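Local coordinates for filamentation induced by cAMP protein Fic (Desulfovibrio alaskensis, PDB 4RGL) that belongs to the Fic/DOC family, built on a largely helical core and carrying a C-terminal domain of the helix-turn-helix class, at residues A[95-98]-A[99-103]; A[158-161]-A[162-166]. One frame throughout, in Å; residues are numbered along the deposited sequence.

Contact 1: residues A[95-98]-A[99-103]; sequences YEAM and EDWDA
Ala97 and Trp101 meet as a backbone carbonyl on an aromatic face: Ala97 O sits 3.3 Å above the plane of the Trp101 indole, over the middle of the ring system. Met98 N shares that face, higher up and displaced toward the rim, so that the peptide joining Ala97 to Met98 rides on the indole. The Ala97 methyl completes the contact from the six-membered end, with CB 3.7 Å from Trp101 CZ2. Met98, a selenomethionine in the model, places its CG 4.1 Å from Trp101 CZ3, the two side chains crossing at about a right angle. With its CG beside the backbone N (chi1 -52°), the tryptophan folds its ring back beneath the preceding turn.

Two consecutive backbone bonds fix that turn. Asp100 N donates to Ala97 O at 3.3 Å, and Trp101 N donates to Met98 O at 3.0 Å with a fairly straight N-H...O angle of 160°. Ala97 O thus takes a hydrogen bond while resting on the ring. One step earlier, a type I turn runs from Tyr95 to Met98, its closing bond weak.

Farther out, Trp101 packs against Ala112 and Leu115 of helix 106-117, while Met98 leans on Leu199 of helix 189-202. Glu99, whose carboxylate leads away from 95-98, forms a salt bridge with Arg202 on that second helix. The result exemplifies how an α-helix hands over to a loop: beyond helix 82-95 the chain tightens through a type I turn into a short 3-10 turn, and the indole of the tryptophan four residues on lies under the alanine's carbonyl before the chain leads on to helix 106-117.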
# COMPACT_ATOMS: atom_id res chain seq x y z
N TYR A 95 1.11 8.40 -5.99
CA TYR A 95 0.02 7.52 -5.53
C TYR A 95 -1.11 8.32 -4.86
O TYR A 95 -2.28 7.92 -4.95
CB TYR A 95 0.54 6.44 -4.57
CG TYR A 95 1.17 5.26 -5.28
CD1 TYR A 95 2.51 5.28 -5.66
CD2 TYR A 95 0.44 4.09 -5.51
CE1 TYR A 95 3.09 4.18 -6.31
CE2 TYR A 95 1.02 2.99 -6.14
CZ TYR A 95 2.34 3.04 -6.55
OH TYR A 95 2.91 1.97 -7.19
N GLU A 96 -0.78 9.45 -4.21
CA GLU A 96 -1.80 10.27 -3.53
C GLU A 96 -2.67 11.03 -4.55
O GLU A 96 -3.73 11.53 -4.19
CB GLU A 96 -1.15 11.26 -2.54
CG GLU A 96 -0.49 10.58 -1.34
CD GLU A 96 -1.40 9.69 -0.52
OE1 GLU A 96 -2.45 10.18 -0.04
OE2 GLU A 96 -1.01 8.52 -0.28
N ALA A 97 -2.26 11.05 -5.83
CA ALA A 97 -2.99 11.79 -6.87
C ALA A 97 -3.81 10.84 -7.79
O ALA A 97 -4.28 11.27 -8.85
CB ALA A 97 -2.02 12.61 -7.69
N MSE A 98 -4.03 9.57 -7.36
CA MSE A 98 -4.75 8.58 -8.17
C MSE A 98 -6.21 8.95 -8.35
O MSE A 98 -6.81 8.59 -9.37
CB MSE A 98 -4.66 7.19 -7.56
CG MSE A 98 -3.25 6.63 -7.56
SE MSE A 98 -3.21 4.78 -7.01
CE MSE A 98 -3.75 4.08 -8.45
N GLU A 99 -6.81 9.65 -7.36
CA GLU A 99 -8.22 10.05 -7.40
C GLU A 99 -8.53 10.86 -8.68
O GLU A 99 -9.62 10.76 -9.23
CB GLU A 99 -8.59 10.87 -6.14
CG GLU A 99 -10.08 11.18 -6.00
CD GLU A 99 -10.97 9.97 -5.70
OE1 GLU A 99 -10.67 9.25 -4.72
OE2 GLU A 99 -12.02 9.83 -6.36
N ASP A 100 -7.52 11.61 -9.18
CA ASP A 100 -7.69 12.49 -10.35
C ASP A 100 -7.72 11.71 -11.68
O ASP A 100 -8.18 12.26 -12.69
CB ASP A 100 -6.53 13.52 -10.41
CG ASP A 100 -6.35 14.37 -9.16
OD1 ASP A 100 -7.35 14.53 -8.40
OD2 ASP A 100 -5.25 14.93 -8.97
N TRP A 101 -7.15 10.48 -11.72
CA TRP A 101 -6.88 9.82 -12.99
C TRP A 101 -7.89 8.71 -13.33
O TRP A 101 -8.31 7.93 -12.47
CB TRP A 101 -5.48 9.23 -13.00
CG TRP A 101 -4.41 10.21 -12.64
CD1 TRP A 101 -4.30 11.50 -13.08
CD2 TRP A 101 -3.25 9.96 -11.85
NE1 TRP A 101 -3.19 12.09 -12.54
CE2 TRP A 101 -2.51 11.16 -11.80
CE3 TRP A 101 -2.75 8.82 -11.19
CZ2 TRP A 101 -1.31 11.26 -11.08
CZ3 TRP A 101 -1.58 8.94 -10.46
CH2 TRP A 101 -0.86 10.14 -10.43
N ASP A 102 -8.18 8.60 -14.64
CA ASP A 102 -8.90 7.50 -15.25
C ASP A 102 -7.90 6.68 -16.07
O ASP A 102 -7.17 7.25 -16.89
CB ASP A 102 -10.06 8.05 -16.13
CG ASP A 102 -10.94 6.98 -16.77
OD1 ASP A 102 -10.39 6.00 -17.32
OD2 ASP A 102 -12.17 7.21 -16.85
N ALA A 103 -7.76 5.38 -15.76
CA ALA A 103 -6.71 4.53 -16.32
C ALA A 103 -6.68 4.52 -17.88
O ALA A 103 -5.65 4.18 -18.47
CB ALA A 103 -6.87 3.12 -15.80

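Contact 2: residues A[158-161]-A[162-166]; sequences LDWL and ENTNE
Thr164 lies over one face of the Trp160 indole, and this CH-pi contact is the principal side-chain packing between 158-161 and 162-166. Thr164 CB stands 4.1 Å from the centroid of the five-membered ring, 23° off its normal. The hydroxyl of the same residue is above the plane too, nearer the rim, where Thr164 OG1 comes within 3.5 Å of Trp160 CZ2. Trp160 reaches this position because its CG is anti to the backbone N (chi1 169°), which carries the indole along the helix toward the following residues. Glu166 CG approaches obliquely and only loosely, 4.5 Å from Trp160 CZ2.

The backbone bonds are those of an α-helix in its closing turn. Glu162 N donates to Leu158 O at 3.2 Å, and Asn163 N to Asp159 O at the same length. Each amide also has a weak second link to the carbonyl three residues back.

Polar side chains meet without clear bonding. Asp159 OD1 approaches Asn163 ND2 to 3.0 Å, but the angle is poor for a hydrogen bond and the carboxylate and amide planes are nearly perpendicular, 83° apart. Asp159 OD1 is also 4.3 Å from Glu162 OE1, a like-charge pair that might modestly raise the proton affinity of either acid. Thr164 OG1, by contrast, has a defined use: it accepts from Glu166 N at 3.2 Å.

Beyond the two segments, Leu158 and Leu161 pack on Phe175 of helix 168-182, and Trp160 touches Ile174 there as well as Tyr8 and Pro10 near the N-terminus. As a worked case of leaving a helix, helix 150-163 runs out into an ST turn at Thr164, whose side chain serves both the turn and the tryptophan face behind it.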
# COMPACT_ATOMS: atom_id res chain seq x y z
N LEU A 158 -4.81 1.77 -24.57
CA LEU A 158 -5.71 2.60 -23.75
C LEU A 158 -7.13 2.58 -24.30
O LEU A 158 -8.08 2.64 -23.52
CB LEU A 158 -5.19 4.04 -23.67
CG LEU A 158 -3.86 4.23 -22.92
CD1 LEU A 158 -3.25 5.56 -23.24
CD2 LEU A 158 -4.04 4.05 -21.42
N ASP A 159 -7.28 2.47 -25.64
CA ASP A 159 -8.60 2.35 -26.25
C ASP A 159 -9.23 1.02 -25.89
O ASP A 159 -10.42 0.97 -25.56
CB ASP A 159 -8.52 2.50 -27.78
CG ASP A 159 -9.86 2.38 -28.48
OD1 ASP A 159 -10.81 3.09 -28.07
OD2 ASP A 159 -9.96 1.60 -29.45
N TRP A 160 -8.41 -0.06 -25.89
CA TRP A 160 -8.87 -1.39 -25.50
C TRP A 160 -9.36 -1.38 -24.07
O TRP A 160 -10.43 -1.91 -23.79
CB TRP A 160 -7.74 -2.42 -25.68
CG TRP A 160 -8.05 -3.75 -25.05
CD1 TRP A 160 -8.81 -4.75 -25.59
CD2 TRP A 160 -7.71 -4.17 -23.72
NE1 TRP A 160 -8.96 -5.77 -24.68
CE2 TRP A 160 -8.29 -5.44 -23.53
CE3 TRP A 160 -6.96 -3.60 -22.68
CZ2 TRP A 160 -8.13 -6.16 -22.34
CZ3 TRP A 160 -6.83 -4.30 -21.50
CH2 TRP A 160 -7.42 -5.55 -21.33
N LEU A 161 -8.58 -0.78 -23.16
CA LEU A 161 -8.89 -0.74 -21.73
C LEU A 161 -10.23 -0.01 -21.47
O LEU A 161 -10.99 -0.41 -20.58
CB LEU A 161 -7.75 -0.04 -20.96
CG LEU A 161 -7.84 -0.08 -19.43
CD1 LEU A 161 -7.71 -1.51 -18.90
CD2 LEU A 161 -6.78 0.80 -18.81
N GLU A 162 -10.53 1.03 -22.26
CA GLU A 162 -11.76 1.80 -22.10
C GLU A 162 -12.99 0.97 -22.53
O GLU A 162 -14.03 1.02 -21.87
CB GLU A 162 -11.69 3.11 -22.91
CG GLU A 162 -12.88 4.04 -22.68
CD GLU A 162 -12.94 5.24 -23.61
OE1 GLU A 162 -12.14 5.30 -24.57
OE2 GLU A 162 -13.83 6.10 -23.40
N ASN A 163 -12.86 0.21 -23.63
CA ASN A 163 -13.99 -0.50 -24.22
C ASN A 163 -13.93 -2.04 -23.97
O ASN A 163 -14.69 -2.78 -24.60
CB ASN A 163 -14.04 -0.23 -25.74
CG ASN A 163 -14.16 1.24 -26.09
OD1 ASN A 163 -15.07 1.95 -25.64
ND2 ASN A 163 -13.29 1.71 -26.98
N THR A 164 -13.09 -2.50 -23.01
CA THR A 164 -12.98 -3.94 -22.75
C THR A 164 -14.17 -4.44 -21.92
O THR A 164 -14.69 -3.73 -21.05
CB THR A 164 -11.65 -4.28 -22.05
OG1 THR A 164 -11.54 -5.71 -21.95
CG2 THR A 164 -11.53 -3.65 -20.65
N ASN A 165 -14.61 -5.67 -22.21
CA ASN A 165 -15.69 -6.33 -21.50
C ASN A 165 -15.12 -7.20 -20.37
O ASN A 165 -15.87 -7.66 -19.50
CB ASN A 165 -16.54 -7.18 -22.47
CG ASN A 165 -15.71 -8.02 -23.44
OD1 ASN A 165 -14.53 -8.33 -23.21
ND2 ASN A 165 -16.32 -8.40 -24.56
N GLU A 166 -13.76 -7.39 -20.36
CA GLU A 166 -13.05 -8.17 -19.34
C GLU A 166 -13.22 -7.56 -17.96
O GLU A 166 -13.37 -6.34 -17.84
CB GLU A 166 -11.54 -8.27 -19.68
CG GLU A 166 -11.24 -9.06 -20.95
CD GLU A 166 -11.41 -10.57 -20.85
OE1 GLU A 166 -11.57 -11.08 -19.71
OE2 GLU A 166 -11.30 -11.24 -21.90

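How the contacts relate
The two contacts follow one another along the chain, with centres 18 Å apart. They touch at the end of 99-103, where Ala103 O packs against Leu158 CD2 at 3.4 Å and Leu161 CD2 at 3.6 Å, so the end of that loop meets helix 150-163 of contact 2. Contact 1 is the more central, about 14 Å from the centre of the chain against 26 Å for contact 2, measured between centres. Each leans on a different helix: contact 1 on 189-202, contact 2 on 168-182. The Fic family signature HPFADGNGR follows helix 168-182 and runs into the first turn of helix 189-202, so each contact packs on a helix adjoining or containing part of it.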